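Local coordinates for protein toxin FitB (Neisseria gonorrhoeae, PDB 2H1C) that is the toxin of a type II toxin-antitoxin pair, a PIN-domain protein expected to be a magnesium-dependent ribonuclease, whose complex with antitoxin FitA binds promoter DNA, at residues M1-I9 and T110-R121. Residues are numbered along the deposited sequence; the frame is centred on the assembly and turned at random.
Sequences MILLDTNVI and TAKQHSLTVATR. With SO4 (sulfate ion), chain D.
The flat amide of Asn-7 lies against the start of Arg-121: OD1 takes the backbone N of Arg-121 at 2.8 Å, the donor tilted well off the carbonyl plane, and also touches its CB. Asn-7 CG sits between backbone N and carbonyl carbon (chi1 61°), which swings the amide across to the other segment. The extended arginine carries its guanidinium away to a sulfate, probably from the crystallisation liquor and also held by Arg-14, that lies in plane at its edge: NH1 donates to O4 at 2.8 Å and NH2 to O2, while Trp-137 makes a cation-pi contact with the same arginine. Beside the amide, Asp-5 and Thr-120 run side by side, Thr-120 OG1 donating a hydrogen bond to Asp-5 OD2, on the anti side, at 2.8 Å; that hydroxyl also accepts from the backbone N of Asp-122.

Behind this polar end, strands 2-4 and 117-119 pair in parallel at the centre of the PIN-domain sheet, with bonds such as Leu-3 N to Thr-117 O (2.9 Å). On one face, Ala-119 CB lies against Ile-2 CG2 and Leu-4 CD2; on the other, Leu-3 CD2 meets Ala-111 CB of helix 102-114 at 3.8 Å, and Leu-3 CB packs on Leu-116 CD1 (4.0 Å), these side chains crossing at about a right angle. Asp-5, predicted to bind magnesium along with nearby Asp-104, thus has one carboxylate oxygen held by Thr-120, consistent with a second-shell residue orienting a metal ligand.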
loop_
_atom_site.group_PDB
_atom_site.type_symbol
_atom_site.label_atom_id
_atom_site.label_comp_id
_atom_site.label_asym_id
_atom_site.label_seq_id
_atom_site.Cartn_x
_atom_site.Cartn_y
_atom_site.Cartn_z
ATOM N N MET A 1 16.889 14.661 1.416
ATOM C CA MET A 1 15.524 14.605 2.031
ATOM C C MET A 1 15.405 13.167 2.535
ATOM O O MET A 1 15.992 12.256 1.944
ATOM C CB MET A 1 14.433 14.874 0.982
ATOM C CG MET A 1 14.494 16.216 0.244
ATOM S SD MET A 1 13.742 17.604 1.123
ATOM C CE MET A 1 15.213 18.381 1.730
ATOM N N ILE A 2 14.649 12.969 3.612
ATOM C CA ILE A 2 14.494 11.658 4.237
ATOM C C ILE A 2 13.057 11.138 4.308
ATOM O O ILE A 2 12.125 11.910 4.523
ATOM C CB ILE A 2 15.051 11.695 5.694
ATOM C CG1 ILE A 2 16.582 11.758 5.676
ATOM C CG2 ILE A 2 14.591 10.460 6.483
ATOM C CD1 ILE A 2 17.239 10.512 5.123
ATOM N N LEU A 3 12.906 9.828 4.113
ATOM C CA LEU A 3 11.619 9.141 4.237
ATOM C C LEU A 3 11.849 8.187 5.409
ATOM O O LEU A 3 12.642 7.246 5.301
ATOM C CB LEU A 3 11.274 8.322 2.982
ATOM C CG LEU A 3 9.861 7.690 3.031
ATOM C CD1 LEU A 3 8.801 8.800 3.033
ATOM C CD2 LEU A 3 9.654 6.762 1.830
ATOM N N LEU A 4 11.197 8.429 6.541
ATOM C CA LEU A 4 11.400 7.567 7.713
ATOM C C LEU A 4 10.565 6.297 7.638
ATOM O O LEU A 4 9.354 6.379 7.480
ATOM C CB LEU A 4 11.000 8.296 8.993
ATOM C CG LEU A 4 11.718 9.558 9.454
ATOM C CD1 LEU A 4 11.062 10.022 10.755
ATOM C CD2 LEU A 4 13.206 9.277 9.652
ATOM N N ASP A 5 11.213 5.140 7.780
ATOM C CA ASP A 5 10.548 3.827 7.743
ATOM C C ASP A 5 9.953 3.625 9.141
ATOM O O ASP A 5 10.385 4.257 10.106
ATOM C CB ASP A 5 11.605 2.742 7.424
ATOM C CG ASP A 5 11.003 1.395 6.981
ATOM O OD1 ASP A 5 9.841 1.346 6.527
ATOM O OD2 ASP A 5 11.729 0.370 7.065
ATOM N N THR A 6 8.983 2.728 9.263
ATOM C CA THR A 6 8.332 2.490 10.546
ATOM C C THR A 6 9.253 2.157 11.720
ATOM O O THR A 6 9.037 2.633 12.834
ATOM C CB THR A 6 7.305 1.354 10.415
ATOM O OG1 THR A 6 6.394 1.679 9.363
ATOM C CG2 THR A 6 6.542 1.163 11.706
ATOM N N ASN A 7 10.277 1.345 11.478
ATOM C CA ASN A 7 11.152 0.939 12.571
ATOM C C ASN A 7 11.993 2.071 13.150
ATOM O O ASN A 7 12.471 1.967 14.279
ATOM C CB ASN A 7 12.046 -0.224 12.127
ATOM C CG ASN A 7 12.947 0.143 10.959
ATOM O OD1 ASN A 7 13.821 1.004 11.075
ATOM N ND2 ASN A 7 12.734 -0.509 9.824
ATOM N N VAL A 8 12.160 3.151 12.395
ATOM C CA VAL A 8 12.946 4.284 12.874
ATOM C C VAL A 8 12.069 5.237 13.683
ATOM O O VAL A 8 12.414 5.599 14.804
ATOM C CB VAL A 8 13.616 5.016 11.686
ATOM C CG1 VAL A 8 14.275 6.307 12.158
ATOM C CG2 VAL A 8 14.659 4.099 11.059
ATOM N N ILE A 9 10.916 5.623 13.152
ATOM C CA ILE A 9 10.067 6.528 13.901
ATOM C C ILE A 9 9.545 5.854 15.176
ATOM O O ILE A 9 9.265 6.530 16.159
ATOM C CB ILE A 9 8.896 7.079 13.017
ATOM C CG1 ILE A 9 8.090 8.113 13.817
ATOM C CG2 ILE A 9 8.026 5.940 12.515
ATOM C CD1 ILE A 9 6.995 8.783 13.027
ATOM N N THR A 110 8.008 4.912 -3.049
ATOM C CA THR A 110 7.635 6.267 -2.646
ATOM C C THR A 110 8.897 7.124 -2.564
ATOM O O THR A 110 8.938 8.238 -3.081
ATOM C CB THR A 110 6.910 6.266 -1.270
ATOM O OG1 THR A 110 5.694 5.505 -1.372
ATOM C CG2 THR A 110 6.585 7.705 -0.829
ATOM N N ALA A 111 9.947 6.578 -1.952
ATOM C CA ALA A 111 11.203 7.305 -1.818
ATOM C C ALA A 111 11.833 7.605 -3.179
ATOM O O ALA A 111 12.276 8.724 -3.432
ATOM C CB ALA A 111 12.176 6.503 -0.953
ATOM N N LYS A 112 11.862 6.618 -4.067
ATOM C CA LYS A 112 12.458 6.831 -5.385
ATOM C C LYS A 112 11.687 7.893 -6.163
ATOM O O LYS A 112 12.284 8.762 -6.807
ATOM C CB LYS A 112 12.497 5.515 -6.176
ATOM C CG LYS A 112 13.011 5.664 -7.604
ATOM C CD LYS A 112 13.353 4.323 -8.246
ATOM C CE LYS A 112 14.649 3.751 -7.687
ATOM N NZ LYS A 112 15.109 2.520 -8.410
ATOM N N GLN A 113 10.359 7.828 -6.091
ATOM C CA GLN A 113 9.504 8.779 -6.794
ATOM C C GLN A 113 9.754 10.219 -6.348
ATOM O O GLN A 113 9.689 11.145 -7.163
ATOM C CB GLN A 113 8.040 8.400 -6.565
ATOM C CG GLN A 113 7.083 8.882 -7.633
ATOM C CD GLN A 113 6.700 10.319 -7.455
ATOM O OE1 GLN A 113 6.356 10.740 -6.352
ATOM N NE2 GLN A 113 6.734 11.086 -8.542
ATOM N N HIS A 114 10.069 10.401 -5.062
ATOM C CA HIS A 114 10.308 11.732 -4.495
ATOM C C HIS A 114 11.772 12.078 -4.240
ATOM O O HIS A 114 12.066 13.095 -3.605
ATOM C CB HIS A 114 9.534 11.866 -3.180
ATOM C CG HIS A 114 8.054 11.849 -3.355
ATOM N ND1 HIS A 114 7.345 12.948 -3.796
ATOM C CD2 HIS A 114 7.141 10.863 -3.182
ATOM C CE1 HIS A 114 6.066 12.641 -3.887
ATOM N NE2 HIS A 114 5.914 11.377 -3.519
ATOM N N SER A 115 12.675 11.225 -4.713
ATOM C CA SER A 115 14.113 11.433 -4.557
ATOM C C SER A 115 14.539 11.513 -3.100
ATOM O O SER A 115 15.348 12.360 -2.725
ATOM C CB SER A 115 14.541 12.715 -5.276
ATOM O OG SER A 115 14.289 12.610 -6.660
ATOM N N LEU A 116 14.002 10.618 -2.277
ATOM C CA LEU A 116 14.325 10.610 -0.858
ATOM C C LEU A 116 15.215 9.451 -0.462
ATOM O O LEU A 116 15.232 8.421 -1.130
ATOM C CB LEU A 116 13.041 10.486 -0.044
ATOM C CG LEU A 116 11.960 11.479 -0.476
ATOM C CD1 LEU A 116 10.662 11.175 0.289
ATOM C CD2 LEU A 116 12.422 12.886 -0.173
ATOM N N THR A 117 15.932 9.629 0.644
ATOM C CA THR A 117 16.767 8.570 1.203
ATOM C C THR A 117 15.913 7.920 2.285
ATOM O O THR A 117 15.334 8.615 3.119
ATOM C CB THR A 117 18.013 9.117 1.899
ATOM O OG1 THR A 117 18.853 9.763 0.944
ATOM C CG2 THR A 117 18.782 7.982 2.561
ATOM N N VAL A 118 15.829 6.593 2.271
ATOM C CA VAL A 118 15.049 5.873 3.266
ATOM C C VAL A 118 15.865 5.641 4.534
ATOM O O VAL A 118 17.008 5.176 4.462
ATOM C CB VAL A 118 14.603 4.481 2.740
ATOM C CG1 VAL A 118 13.864 3.717 3.856
ATOM C CG2 VAL A 118 13.682 4.645 1.527
ATOM N N ALA A 119 15.306 6.000 5.687
ATOM C CA ALA A 119 15.980 5.771 6.964
ATOM C C ALA A 119 15.318 4.500 7.506
ATOM O O ALA A 119 14.097 4.478 7.728
ATOM C CB ALA A 119 15.735 6.944 7.918
ATOM N N THR A 120 16.112 3.453 7.726
ATOM C CA THR A 120 15.569 2.176 8.202
ATOM C C THR A 120 16.638 1.288 8.822
ATOM O O THR A 120 17.810 1.413 8.494
ATOM C CB THR A 120 14.955 1.382 7.046
ATOM O OG1 THR A 120 14.466 0.125 7.531
ATOM C CG2 THR A 120 15.999 1.130 5.968
ATOM N N ARG A 121 16.218 0.396 9.713
ATOM C CA ARG A 121 17.155 -0.524 10.355
ATOM C C ARG A 121 17.475 -1.686 9.411
ATOM O O ARG A 121 18.578 -2.238 9.435
ATOM C CB ARG A 121 16.547 -1.073 11.642
ATOM C CG ARG A 121 17.548 -1.851 12.497
ATOM C CD ARG A 121 16.930 -2.295 13.810
ATOM N NE ARG A 121 17.956 -2.717 14.763
ATOM C CZ ARG A 121 17.700 -3.100 16.010
ATOM N NH1 ARG A 121 16.451 -3.116 16.456
ATOM N NH2 ARG A 121 18.691 -3.459 16.814
HETATM S S SO4 D . 17.010 -4.530 19.945
HETATM O O1 SO4 D . 15.853 -5.211 20.348
HETATM O O2 SO4 D . 17.795 -5.274 18.938
HETATM O O3 SO4 D . 17.943 -4.311 20.980
HETATM O O4 SO4 D . 16.663 -3.369 19.216
#